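Probable chitinase (Chromobacterium violaceum, PDB 5JH8) probably binds chitin and, as a member of glycoside hydrolase family 18, is likely to hydrolyse it within a TIM-barrel fold. Local coordinates at residues 33-38 and 65-70. Sequence-based numbering, arbitrary orientation. Where two conformers were deposited one is given.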
# COMPACT_ATOMS: atom_id res chain seq x y z
N TYR A 33 4.32 -7.83 10.91
CA TYR A 33 5.31 -7.46 11.91
C TYR A 33 5.11 -6.02 12.38
O TYR A 33 4.79 -5.13 11.58
CB TYR A 33 6.73 -7.62 11.35
CG TYR A 33 6.92 -8.97 10.67
CD1 TYR A 33 7.07 -10.12 11.41
CD2 TYR A 33 6.88 -9.09 9.28
CE1 TYR A 33 7.22 -11.34 10.79
CE2 TYR A 33 7.02 -10.30 8.67
CZ TYR A 33 7.19 -11.43 9.42
OH TYR A 33 7.36 -12.64 8.78
N ASN A 34 5.36 -5.80 13.67
CA ASN A 34 5.40 -4.47 14.26
C ASN A 34 6.81 -4.19 14.77
O ASN A 34 7.67 -5.09 14.84
CB ASN A 34 4.39 -4.36 15.40
CG ASN A 34 2.95 -4.51 14.93
OD1 ASN A 34 2.62 -4.22 13.78
ND2 ASN A 34 2.08 -4.97 15.82
N ILE A 35 7.06 -2.93 15.12
CA ILE A 35 8.29 -2.54 15.80
C ILE A 35 7.91 -1.77 17.05
O ILE A 35 6.91 -1.04 17.06
CB ILE A 35 9.23 -1.72 14.87
CG1 ILE A 35 10.63 -1.58 15.46
CG2 ILE A 35 8.63 -0.40 14.47
CD1 ILE A 35 11.67 -1.13 14.46
N THR A 36 8.67 -1.98 18.12
CA THR A 36 8.41 -1.28 19.37
C THR A 36 9.18 0.04 19.43
O THR A 36 10.09 0.31 18.64
CB THR A 36 8.84 -2.13 20.57
OG1 THR A 36 10.26 -2.20 20.62
CG2 THR A 36 8.24 -3.54 20.51
N ALA A 37 8.83 0.87 20.42
CA ALA A 37 9.54 2.13 20.62
C ALA A 37 11.00 1.92 21.01
O ALA A 37 11.78 2.87 20.92
CB ALA A 37 8.84 2.97 21.69
N GLN A 38 11.38 0.72 21.43
CA GLN A 38 12.78 0.41 21.69
C GLN A 38 13.48 -0.19 20.48
O GLN A 38 14.66 -0.57 20.56
CB GLN A 38 12.93 -0.54 22.89
CG GLN A 38 12.42 0.02 24.21
CD GLN A 38 10.90 0.02 24.30
OE1 GLN A 38 10.24 -0.94 23.90
NE2 GLN A 38 10.35 1.09 24.84
N GLY A 65 10.07 -7.99 4.47
CA GLY A 65 9.44 -7.93 5.77
C GLY A 65 8.80 -6.57 5.96
O GLY A 65 9.51 -5.57 5.98
N CYS A 66 7.47 -6.53 6.04
CA CYS A 66 6.73 -5.27 6.16
C CYS A 66 6.44 -5.01 7.63
O CYS A 66 5.71 -5.77 8.27
CB CYS A 66 5.47 -5.31 5.29
SG CYS A 66 4.40 -3.86 5.46
N VAL A 67 7.07 -3.96 8.14
CA VAL A 67 7.14 -3.67 9.57
C VAL A 67 6.45 -2.34 9.84
O VAL A 67 6.81 -1.31 9.24
CB VAL A 67 8.60 -3.64 10.07
CG1 VAL A 67 8.63 -3.37 11.56
CG2 VAL A 67 9.33 -4.92 9.71
N SER A 68 5.50 -2.35 10.76
CA SER A 68 4.66 -1.20 11.03
C SER A 68 4.88 -0.66 12.44
O SER A 68 5.26 -1.39 13.37
CB SER A 68 3.18 -1.58 10.84
OG SER A 68 2.94 -2.05 9.51
N ASN A 69 4.59 0.63 12.59
CA ASN A 69 4.62 1.30 13.89
C ASN A 69 3.24 1.26 14.54
O ASN A 69 2.60 2.28 14.75
CB ASN A 69 5.09 2.75 13.74
CG ASN A 69 4.18 3.56 12.84
OD1 ASN A 69 3.77 3.10 11.79
ND2 ASN A 69 3.88 4.79 13.24
N VAL A 70 2.79 0.05 14.82
CA VAL A 70 1.49 -0.20 15.43
C VAL A 70 1.76 -0.67 16.85
O VAL A 70 2.61 -1.54 17.07
CB VAL A 70 0.70 -1.25 14.61
CG1 VAL A 70 -0.49 -1.74 15.40
CG2 VAL A 70 0.26 -0.65 13.27
O HOH W 1 3.21 -4.87 9.31
O HOH W 2 4.77 -2.25 18.48
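Val67 and Tyr33 face each other as a parallel bridge pair, and the valine side chain shows how one branched residue can serve two neighbours on the adjoining strand. From CB, the branch CG1 stands anti to the backbone N (chi1 -178°), which carries it forward to Ile35, where it meets CB of that residue at 3.7 Å; the two side chains cross at about a right angle. CG1 also lies against the carbonyl carbon of Asn34. The other branch, CG2, turns back and meets Tyr33 CB at 4.1 Å, while the edge of the tyrosine ring lies near the carbonyl of Cys66.

The backbones are joined in parallel register by two hydrogen bonds, both made by Ser68: its N donates to Tyr33 O (3.0 Å), and its O accepts from Ile35 N (2.9 Å). A water also lies within hydrogen-bonding distance of Tyr33 O. Beyond the last bridge the chains separate, and a second water donates to both Ile35 O (2.8 Å) and Val70 O (2.7 Å), bridging the two carbonyls where the chains draw apart. The Asn34 side chain, on the other face of the sheet from Tyr33, crosses the Val70 side chain obliquely.

These are neighbouring parallel strands of the TIM barrel, 27-35 and 63-68, with strand 107-111 continuing the order beyond the second. Ile80 of helix 78-85 touches Ile35, Phe99 meets the Tyr33 ring edge-to-face, and Cys66 and Ser68 turn to the other face, against Asp31 and Asp111, the latter lining the pocket of a bound histidine.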